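Local coordinates for hydrazine synthase subunit alpha (Candidatus Kuenenia stuttgartiensis, PDB 5C2V), which catalyses the condensation of hydroxylamine with ammonia to hydrazine, the second half-reaction of the hydrazine synthase complex, and carries two c-type hemes, at residues D533-S538 / D602-G607; L717-L722 / A756-I761. One frame throughout, in Å; residues are numbered along the deposited sequence.

Interaction 1: residues D533-S538 / D602-G607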
ATOM      1  N   ASP D 533       3.562   1.707 -28.282  1.00 51.58           N
ATOM      2  CA  ASP D 533       4.876   1.479 -28.878  1.00 48.91           C
ATOM      3  C   ASP D 533       4.744   1.100 -30.350  1.00 45.88           C
ATOM      4  O   ASP D 533       3.655   1.173 -30.919  1.00 61.24           O
ATOM      5  CB  ASP D 533       5.648   0.396 -28.111  1.00 65.44           C
ATOM      6  CG  ASP D 533       4.886  -0.917 -28.004  1.00 56.73           C
ATOM      7  OD1 ASP D 533       3.862  -1.092 -28.697  1.00 64.27           O
ATOM      8  OD2 ASP D 533       5.325  -1.785 -27.220  1.00 55.39           O
ATOM      9  N   ASP D 534       5.849   0.688 -30.963  1.00 44.28           N
ATOM     10  CA  ASP D 534       5.859   0.416 -32.398  1.00 49.89           C
ATOM     11  C   ASP D 534       5.159  -0.893 -32.762  1.00 52.40           C
ATOM     12  O   ASP D 534       4.972  -1.189 -33.942  1.00 64.08           O
ATOM     13  CB  ASP D 534       7.298   0.412 -32.931  1.00 60.64           C
ATOM     14  CG  ASP D 534       8.161  -0.656 -32.287  1.00 68.67           C
ATOM     15  OD1 ASP D 534       7.917  -0.994 -31.110  1.00 82.88           O
ATOM     16  OD2 ASP D 534       9.092  -1.149 -32.959  1.00 73.03           O
ATOM     17  N   LYS D 535       4.786  -1.682 -31.760  1.00 58.99           N
ATOM     18  CA  LYS D 535       3.979  -2.874 -32.009  1.00 63.07           C
ATOM     19  C   LYS D 535       2.491  -2.630 -31.757  1.00 63.71           C
ATOM     20  O   LYS D 535       1.663  -3.509 -31.994  1.00 56.34           O
ATOM     21  CB  LYS D 535       4.471  -4.046 -31.156  1.00 61.91           C
ATOM     22  CG  LYS D 535       5.821  -4.589 -31.595  1.00 60.14           C
ATOM     23  CD  LYS D 535       6.172  -5.882 -30.879  1.00 65.22           C
ATOM     24  CE  LYS D 535       7.469  -6.464 -31.417  1.00 73.07           C
ATOM     25  NZ  LYS D 535       7.392  -6.721 -32.884  1.00 67.57           N
ATOM     26  N   GLY D 536       2.154  -1.433 -31.281  1.00 61.93           N
ATOM     27  CA  GLY D 536       0.765  -1.066 -31.068  1.00 44.20           C
ATOM     28  C   GLY D 536       0.209  -1.440 -29.706  1.00 43.96           C
ATOM     29  O   GLY D 536      -1.002  -1.588 -29.545  1.00 54.45           O
ATOM     30  N   MET D 537       1.088  -1.591 -28.722  1.00 54.94           N
ATOM     31  CA  MET D 537       0.672  -1.993 -27.381  1.00 55.76           C
ATOM     32  C   MET D 537       0.838  -0.855 -26.378  1.00 46.42           C
ATOM     33  O   MET D 537       1.723  -0.013 -26.525  1.00 39.08           O
ATOM     34  CB  MET D 537       1.464  -3.220 -26.926  1.00 47.39           C
ATOM     35  CG  MET D 537       1.325  -4.417 -27.854  1.00 49.35           C
ATOM     36  SD  MET D 537       2.276  -5.850 -27.313  1.00 51.34           S
ATOM     37  CE  MET D 537       3.938  -5.187 -27.362  1.00 57.44           C
ATOM     38  N   SER D 538      -0.010  -0.836 -25.354  1.00 31.65           N
ATOM     39  CA  SER D 538       0.010   0.246 -24.378  1.00 37.31           C
ATOM     40  C   SER D 538       1.174   0.115 -23.399  1.00 56.13           C
ATOM     41  O   SER D 538       1.283  -0.872 -22.671  1.00 49.30           O
ATOM     42  CB  SER D 538      -1.311   0.289 -23.606  1.00 28.05           C
ATOM     43  OG  SER D 538      -1.268   1.256 -22.572  1.00 44.91           O
ATOM     44  N   ASP D 602       6.588  -6.972 -40.674  1.00 74.15           N
ATOM     45  CA  ASP D 602       7.206  -7.372 -39.413  1.00 84.58           C
ATOM     46  C   ASP D 602       6.213  -7.311 -38.255  1.00 87.06           C
ATOM     47  O   ASP D 602       6.464  -7.858 -37.182  1.00 83.58           O
ATOM     48  CB  ASP D 602       8.415  -6.488 -39.104  1.00 78.85           C
ATOM     49  CG  ASP D 602       9.478  -6.551 -40.182  1.00 81.99           C
ATOM     50  OD1 ASP D 602       9.521  -7.557 -40.920  1.00 85.94           O
ATOM     51  OD2 ASP D 602      10.271  -5.593 -40.290  1.00 72.87           O
ATOM     52  N   GLY D 603       5.086  -6.643 -38.480  1.00 74.22           N
ATOM     53  CA  GLY D 603       4.088  -6.466 -37.441  1.00 51.34           C
ATOM     54  C   GLY D 603       4.279  -5.158 -36.700  1.00 53.63           C
ATOM     55  O   GLY D 603       3.553  -4.855 -35.752  1.00 53.23           O
ATOM     56  N   ASN D 604       5.271  -4.386 -37.131  1.00 49.14           N
ATOM     57  CA  ASN D 604       5.548  -3.074 -36.556  1.00 60.25           C
ATOM     58  C   ASN D 604       4.604  -2.004 -37.098  1.00 68.69           C
ATOM     59  O   ASN D 604       4.059  -2.151 -38.191  1.00 67.47           O
ATOM     60  CB  ASN D 604       7.000  -2.676 -36.819  1.00 68.89           C
ATOM     61  CG  ASN D 604       7.986  -3.653 -36.211  1.00 69.60           C
ATOM     62  OD1 ASN D 604       7.718  -4.259 -35.174  1.00 81.02           O
ATOM     63  ND2 ASN D 604       9.135  -3.813 -36.858  1.00 79.16           N
ATOM     64  N   TYR D 605       4.411  -0.935 -36.332  1.00 59.32           N
ATOM     65  CA  TYR D 605       3.474   0.119 -36.709  1.00 59.56           C
ATOM     66  C   TYR D 605       3.869   0.791 -38.022  1.00 58.95           C
ATOM     67  O   TYR D 605       4.940   1.392 -38.127  1.00 60.55           O
ATOM     68  CB  TYR D 605       3.406   1.149 -35.572  1.00 58.50           C
ATOM     69  CG  TYR D 605       2.782   2.489 -35.903  1.00 56.69           C
ATOM     70  CD1 TYR D 605       3.563   3.553 -36.340  1.00 61.35           C
ATOM     71  CD2 TYR D 605       1.422   2.705 -35.734  1.00 57.28           C
ATOM     72  CE1 TYR D 605       3.003   4.783 -36.627  1.00 64.51           C
ATOM     73  CE2 TYR D 605       0.851   3.934 -36.017  1.00 68.31           C
ATOM     74  CZ  TYR D 605       1.648   4.969 -36.462  1.00 73.27           C
ATOM     75  OH  TYR D 605       1.088   6.193 -36.748  1.00 71.43           O
ATOM     76  N   LYS D 606       2.999   0.682 -39.023  1.00 59.00           N
ATOM     77  CA  LYS D 606       3.136   1.449 -40.259  1.00 57.51           C
ATOM     78  C   LYS D 606       2.462   2.814 -40.154  1.00 62.01           C
ATOM     79  O   LYS D 606       3.017   3.824 -40.585  1.00 55.73           O
ATOM     80  CB  LYS D 606       2.566   0.669 -41.446  1.00 59.84           C
ATOM     81  CG  LYS D 606       2.719   1.372 -42.782  1.00 54.15           C
ATOM     82  CD  LYS D 606       2.200   0.506 -43.917  1.00 56.09           C
ATOM     83  CE  LYS D 606       2.964  -0.806 -43.995  1.00 57.40           C
ATOM     84  NZ  LYS D 606       2.465  -1.680 -45.092  1.00 76.24           N
ATOM     85  N   GLY D 607       1.261   2.836 -39.578  1.00 71.54           N
ATOM     86  CA  GLY D 607       0.492   4.069 -39.500  1.00 50.63           C
ATOM     87  C   GLY D 607      -0.944   3.913 -39.027  1.00 62.21           C
ATOM     88  O   GLY D 607      -1.301   2.915 -38.402  1.00 58.75           O
TER
HETATM   89  O   HOH W   1       1.830  -5.332 -33.555  1.00 54.79           O
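The carbonyl of D534 accepts a backbone hydrogen bond from Y605 N, and the same oxygen receives a CA-H...O contact from N604 CA at 3.3 Å. The K535 side chain crosses that of N604 at a slant, and its bend at the last torsion (chi4 -58°) brings NZ to within 3.4 Å of N604 OD1, a weak hydrogen bond. D534 lies alongside N604 and points the same way, the carboxylate and amide planes 17° apart but with D534 OD2 4.1 Å from N604 OD1. One water bridges the backbones, donating to both K535 O and G603 O. What D533-S538 offers is a type I turn, D533 to G536, in the connection between the antiparallel strands 527-532 and 538-541 of the middle-domain sheet. Aspartate suits its first position, for D533 OD1 accepts from M537 N at 2.8 Å and weakly from K535 N, while its OD2 is salt-bridged to K452. G536 and G603 have left-handed backbone angles at which a side chain would crowd the preceding carbonyl. Facing the turn, D602-G607 enters its strand at Y605; K606 and G607 both pair with K598, a classic beta bulge, and the Y605 ring takes G607 N over its centre.

Interaction 2: residues L717-L722 / A756-I761; sequences LLVWRL and AIVEWI. With HEC (heme c), chain B.
L718 reaches across to I757 with one methyl and touches the heme with the other. Its CB points at the facing helix, and CG lies anti to the backbone N (chi1 175°), where the chain forks: CD2 packs on I757 CG2 at 4.0 Å, the two side chains crossing at about a right angle, and also lies near I761 CD1, while CD1 sits 3.6 Å from the heme methyl CMB and close to CMA. A leucine suits this place because its two methyls can serve two apolar surfaces at once. One turn on, L722 repeats the division, CD1 meeting I757 CD1 and CD2 the heme methyl CMB at 3.9 Å. V719 also points at the facing helix: its side chain and that of I761 run past each other in opposite directions, V719 CG2 3.6 Å from I761 CD1, and CG1 faces V758 CG2 more loosely. These branched residues mesh two nearly antiparallel helices whose axes come within 10.8 Å. Polarity appears with R721, bent at chi2 and chi3, whose NH1 and NH2 both donate to heme O1D at 2.6 and 2.8 Å, the propionate carboxyl carbon lying in plane at the guanidinium edge. E724, salt-bridged to NH2, would help orient that group. L718, R721 and L722 thus line the pocket of the bis-histidine-coordinated heme c in the C-terminal cytochrome c domain, and helix 751-762 backs the wall they form.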
ATOM      1  N   LEU D 717       1.549 -12.655 -20.406  1.00 47.77           N
ATOM      2  CA  LEU D 717       2.277 -13.851 -20.825  1.00 39.46           C
ATOM      3  C   LEU D 717       1.742 -14.392 -22.147  1.00 39.45           C
ATOM      4  O   LEU D 717       2.507 -14.875 -22.984  1.00 44.31           O
ATOM      5  CB  LEU D 717       2.199 -14.928 -19.736  1.00 36.71           C
ATOM      6  CG  LEU D 717       3.130 -16.143 -19.824  1.00 39.98           C
ATOM      7  CD1 LEU D 717       3.455 -16.652 -18.430  1.00 50.67           C
ATOM      8  CD2 LEU D 717       2.519 -17.263 -20.656  1.00 36.09           C
ATOM      9  N   LEU D 718       0.426 -14.312 -22.322  1.00 35.05           N
ATOM     10  CA  LEU D 718      -0.216 -14.751 -23.556  1.00 41.53           C
ATOM     11  C   LEU D 718       0.353 -14.009 -24.759  1.00 52.33           C
ATOM     12  O   LEU D 718       0.681 -14.616 -25.779  1.00 49.22           O
ATOM     13  CB  LEU D 718      -1.729 -14.538 -23.477  1.00 32.54           C
ATOM     14  CG  LEU D 718      -2.524 -14.836 -24.747  1.00 44.97           C
ATOM     15  CD1 LEU D 718      -2.350 -16.290 -25.141  1.00 34.05           C
ATOM     16  CD2 LEU D 718      -3.996 -14.499 -24.556  1.00 41.44           C
ATOM     17  N   VAL D 719       0.473 -12.693 -24.626  1.00 40.32           N
ATOM     18  CA  VAL D 719       1.005 -11.858 -25.694  1.00 53.57           C
ATOM     19  C   VAL D 719       2.503 -12.099 -25.866  1.00 49.35           C
ATOM     20  O   VAL D 719       3.018 -12.095 -26.986  1.00 61.62           O
ATOM     21  CB  VAL D 719       0.742 -10.367 -25.418  1.00 49.97           C
ATOM     22  CG1 VAL D 719       1.245  -9.511 -26.565  1.00 46.23           C
ATOM     23  CG2 VAL D 719      -0.742 -10.130 -25.197  1.00 39.84           C
ATOM     24  N   TRP D 720       3.194 -12.313 -24.749  1.00 42.13           N
ATOM     25  CA  TRP D 720       4.610 -12.672 -24.769  1.00 42.26           C
ATOM     26  C   TRP D 720       4.846 -13.908 -25.628  1.00 46.74           C
ATOM     27  O   TRP D 720       5.817 -13.977 -26.380  1.00 42.95           O
ATOM     28  CB  TRP D 720       5.127 -12.920 -23.348  1.00 50.43           C
ATOM     29  CG  TRP D 720       5.544 -11.681 -22.613  1.00 46.23           C
ATOM     30  CD1 TRP D 720       4.834 -10.524 -22.483  1.00 39.82           C
ATOM     31  CD2 TRP D 720       6.765 -11.485 -21.889  1.00 49.52           C
ATOM     32  NE1 TRP D 720       5.540  -9.616 -21.730  1.00 47.33           N
ATOM     33  CE2 TRP D 720       6.729 -10.182 -21.353  1.00 50.62           C
ATOM     34  CE3 TRP D 720       7.887 -12.283 -21.644  1.00 42.47           C
ATOM     35  CZ2 TRP D 720       7.771  -9.659 -20.589  1.00 51.12           C
ATOM     36  CZ3 TRP D 720       8.919 -11.763 -20.885  1.00 42.58           C
ATOM     37  CH2 TRP D 720       8.854 -10.464 -20.367  1.00 47.15           C
ATOM     38  N   ARG D 721       3.946 -14.879 -25.512  1.00 38.46           N
ATOM     39  CA  ARG D 721       4.062 -16.121 -26.268  1.00 40.06           C
ATOM     40  C   ARG D 721       3.609 -15.959 -27.714  1.00 42.40           C
ATOM     41  O   ARG D 721       4.204 -16.534 -28.625  1.00 44.63           O
ATOM     42  CB  ARG D 721       3.261 -17.236 -25.593  1.00 49.01           C
ATOM     43  CG  ARG D 721       3.836 -17.687 -24.261  1.00 42.78           C
ATOM     44  CD  ARG D 721       5.325 -17.972 -24.381  1.00 36.73           C
ATOM     45  NE  ARG D 721       5.620 -18.919 -25.453  1.00 47.97           N
ATOM     46  CZ  ARG D 721       5.626 -20.239 -25.303  1.00 47.09           C
ATOM     47  NH1 ARG D 721       5.350 -20.774 -24.121  1.00 29.65           N
ATOM     48  NH2 ARG D 721       5.905 -21.025 -26.334  1.00 55.17           N
ATOM     49  N   LEU D 722       2.553 -15.179 -27.923  1.00 50.74           N
ATOM     50  CA  LEU D 722       2.039 -14.953 -29.268  1.00 44.43           C
ATOM     51  C   LEU D 722       3.040 -14.184 -30.127  1.00 55.23           C
ATOM     52  O   LEU D 722       3.054 -14.328 -31.347  1.00 48.85           O
ATOM     53  CB  LEU D 722       0.701 -14.211 -29.217  1.00 47.87           C
ATOM     54  CG  LEU D 722      -0.501 -15.056 -28.788  1.00 46.34           C
ATOM     55  CD1 LEU D 722      -1.735 -14.191 -28.595  1.00 32.49           C
ATOM     56  CD2 LEU D 722      -0.769 -16.159 -29.802  1.00 39.37           C
ATOM     57  N   ALA D 756      -6.072  -8.258 -32.447  1.00 39.09           N
ATOM     58  CA  ALA D 756      -7.416  -8.248 -31.883  1.00 40.69           C
ATOM     59  C   ALA D 756      -7.338  -8.687 -30.430  1.00 51.25           C
ATOM     60  O   ALA D 756      -7.983  -8.103 -29.555  1.00 45.46           O
ATOM     61  CB  ALA D 756      -8.350  -9.149 -32.672  1.00 26.40           C
ATOM     62  N   ILE D 757      -6.534  -9.717 -30.175  1.00 50.92           N
ATOM     63  CA  ILE D 757      -6.295 -10.161 -28.804  1.00 46.50           C
ATOM     64  C   ILE D 757      -5.612  -9.059 -27.989  1.00 53.78           C
ATOM     65  O   ILE D 757      -5.996  -8.790 -26.844  1.00 44.26           O
ATOM     66  CB  ILE D 757      -5.437 -11.441 -28.767  1.00 55.32           C
ATOM     67  CG1 ILE D 757      -6.160 -12.584 -29.482  1.00 46.45           C
ATOM     68  CG2 ILE D 757      -5.119 -11.832 -27.332  1.00 47.27           C
ATOM     69  CD1 ILE D 757      -5.395 -13.888 -29.478  1.00 54.93           C
ATOM     70  N   VAL D 758      -4.609  -8.422 -28.589  1.00 41.23           N
ATOM     71  CA  VAL D 758      -3.906  -7.310 -27.950  1.00 37.06           C
ATOM     72  C   VAL D 758      -4.870  -6.196 -27.541  1.00 42.02           C
ATOM     73  O   VAL D 758      -4.844  -5.726 -26.400  1.00 47.49           O
ATOM     74  CB  VAL D 758      -2.822  -6.720 -28.876  1.00 53.68           C
ATOM     75  CG1 VAL D 758      -2.229  -5.457 -28.266  1.00 32.62           C
ATOM     76  CG2 VAL D 758      -1.735  -7.750 -29.148  1.00 37.05           C
ATOM     77  N   GLU D 759      -5.721  -5.787 -28.478  1.00 46.53           N
ATOM     78  CA  GLU D 759      -6.731  -4.768 -28.218  1.00 48.24           C
ATOM     79  C   GLU D 759      -7.677  -5.195 -27.105  1.00 47.58           C
ATOM     80  O   GLU D 759      -8.010  -4.399 -26.225  1.00 38.28           O
ATOM     81  CB  GLU D 759      -7.532  -4.464 -29.485  1.00 56.75           C
ATOM     82  CG  GLU D 759      -6.821  -3.560 -30.472  1.00 57.03           C
ATOM     83  CD  GLU D 759      -7.691  -3.205 -31.662  1.00 58.00           C
ATOM     84  OE1 GLU D 759      -8.475  -4.070 -32.108  1.00 58.51           O
ATOM     85  OE2 GLU D 759      -7.596  -2.058 -32.147  1.00 62.20           O
ATOM     86  N   TRP D 760      -8.105  -6.453 -27.153  1.00 50.92           N
ATOM     87  CA  TRP D 760      -8.998  -6.997 -26.137  1.00 50.79           C
ATOM     88  C   TRP D 760      -8.393  -6.878 -24.743  1.00 54.36           C
ATOM     89  O   TRP D 760      -9.060  -6.442 -23.806  1.00 47.99           O
ATOM     90  CB  TRP D 760      -9.330  -8.460 -26.438  1.00 50.40           C
ATOM     91  CG  TRP D 760     -10.027  -9.156 -25.307  1.00 60.67           C
ATOM     92  CD1 TRP D 760     -11.256  -8.859 -24.793  1.00 61.60           C
ATOM     93  CD2 TRP D 760      -9.536 -10.272 -24.555  1.00 63.38           C
ATOM     94  NE1 TRP D 760     -11.558  -9.717 -23.764  1.00 45.10           N
ATOM     95  CE2 TRP D 760     -10.519 -10.595 -23.599  1.00 62.10           C
ATOM     96  CE3 TRP D 760      -8.361 -11.027 -24.596  1.00 51.98           C
ATOM     97  CZ2 TRP D 760     -10.363 -11.641 -22.691  1.00 58.33           C
ATOM     98  CZ3 TRP D 760      -8.208 -12.066 -23.696  1.00 40.86           C
ATOM     99  CH2 TRP D 760      -9.202 -12.363 -22.756  1.00 55.40           C
ATOM    100  N   ILE D 761      -7.124  -7.255 -24.613  1.00 48.36           N
ATOM    101  CA  ILE D 761      -6.448  -7.186 -23.322  1.00 50.71           C
ATOM    102  C   ILE D 761      -6.240  -5.742 -22.865  1.00 49.80           C
ATOM    103  O   ILE D 761      -6.471  -5.412 -21.700  1.00 45.02           O
ATOM    104  CB  ILE D 761      -5.092  -7.912 -23.362  1.00 42.79           C
ATOM    105  CG1 ILE D 761      -5.296  -9.390 -23.694  1.00 42.42           C
ATOM    106  CG2 ILE D 761      -4.367  -7.767 -22.038  1.00 39.88           C
ATOM    107  CD1 ILE D 761      -4.030 -10.210 -23.633  1.00 40.70           C
TER
HETATM  108 FE   HEC B 906      -0.370 -23.340 -27.332  1.00 45.26          FE
HETATM  109  CHA HEC B 906       1.717 -23.718 -24.634  1.00 38.26           C
HETATM  110  CHB HEC B 906      -1.520 -20.375 -26.042  1.00 52.26           C
HETATM  111  CHC HEC B 906      -2.392 -22.887 -30.103  1.00 58.54           C
HETATM  112  CHD HEC B 906       0.553 -26.417 -28.560  1.00 54.04           C
HETATM  113  NA  HEC B 906      -0.006 -22.270 -25.635  1.00 37.90           N
HETATM  114  C1A HEC B 906       0.956 -22.571 -24.688  1.00 51.49           C
HETATM  115  C2A HEC B 906       1.023 -21.462 -23.757  1.00 42.97           C
HETATM  116  C3A HEC B 906       0.134 -20.541 -24.141  1.00 51.66           C
HETATM  117  C4A HEC B 906      -0.535 -21.028 -25.332  1.00 45.98           C
HETATM  118  CMA HEC B 906      -0.134 -19.192 -23.439  1.00 41.19           C
HETATM  119  CAA HEC B 906       1.960 -21.363 -22.534  1.00 42.64           C
HETATM  120  CBA HEC B 906       1.288 -21.993 -21.317  1.00 49.45           C
HETATM  121  CGA HEC B 906       2.140 -21.765 -20.096  1.00 53.98           C
HETATM  122  O1A HEC B 906       1.587 -21.765 -18.965  1.00 43.41           O
HETATM  123  O2A HEC B 906       3.373 -21.573 -20.252  1.00 36.17           O
HETATM  124  NB  HEC B 906      -1.750 -21.927 -27.931  1.00 56.47           N
HETATM  125  C1B HEC B 906      -1.980 -20.723 -27.294  1.00 49.25           C
HETATM  126  C2B HEC B 906      -2.783 -19.898 -28.177  1.00 37.24           C
HETATM  127  C3B HEC B 906      -3.029 -20.597 -29.291  1.00 54.66           C
HETATM  128  C4B HEC B 906      -2.378 -21.883 -29.161  1.00 47.67           C
HETATM  129  CMB HEC B 906      -3.280 -18.471 -27.859  1.00 43.07           C
HETATM  130  CAB HEC B 906      -3.840 -20.139 -30.525  1.00 45.85           C
HETATM  131  CBB HEC B 906      -3.046 -19.074 -31.314  1.00 42.55           C
HETATM  132  NC  HEC B 906      -0.831 -24.439 -29.016  1.00 46.65           N
HETATM  133  C1C HEC B 906      -1.694 -24.071 -30.029  1.00 58.57           C
HETATM  134  C2C HEC B 906      -1.644 -25.085 -31.061  1.00 57.82           C
HETATM  135  C3C HEC B 906      -0.931 -26.112 -30.581  1.00 56.31           C
HETATM  136  C4C HEC B 906      -0.338 -25.693 -29.322  1.00 54.58           C
HETATM  137  CMC HEC B 906      -2.590 -25.118 -32.283  1.00 46.59           C
HETATM  138  CAC HEC B 906      -0.659 -27.461 -31.292  1.00 37.12           C
HETATM  139  CBC HEC B 906       0.167 -27.254 -32.582  1.00 37.74           C
HETATM  140  ND  HEC B 906       0.935 -24.848 -26.676  1.00 55.49           N
HETATM  141  C1D HEC B 906       1.170 -26.022 -27.390  1.00 48.97           C
HETATM  142  C2D HEC B 906       2.183 -26.785 -26.698  1.00 57.95           C
HETATM  143  C3D HEC B 906       2.573 -25.954 -25.467  1.00 62.10           C
HETATM  144  C4D HEC B 906       1.734 -24.766 -25.535  1.00 46.65           C
HETATM  145  CMD HEC B 906       2.765 -28.152 -27.120  1.00 46.49           C
HETATM  146  CAD HEC B 906       3.626 -26.382 -24.411  1.00 40.26           C
HETATM  147  CBD HEC B 906       4.498 -25.248 -23.872  1.00 41.71           C
HETATM  148  CGD HEC B 906       5.190 -24.490 -24.975  1.00 57.04           C
HETATM  149  O1D HEC B 906       5.586 -23.321 -24.731  1.00 40.56           O
HETATM  150  O2D HEC B 906       5.348 -25.043 -26.093  1.00 74.10           O

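In the fold
Followed from the N terminus, the chain passes through the six-bladed propeller domain and enters the middle domain before either contact forms. Interaction 1 then joins the connection between strands 527-532 and 538-541 to the start of strand 605-609, closing a loop of 63 residues that includes the heme-attachment cysteines C556 and C559. Interaction 2 follows in series: a separate 33-residue loop, containing the axial ligand H745, is closed within the cytochrome c domain. The loops neither nest nor cross, yet their contacts touch. M537 packs its CG on V758 and its SD on V719, setting this strand connection of the middle-domain sheet against both helices, while Y755 and D762 bond to G536 and S538 respectively.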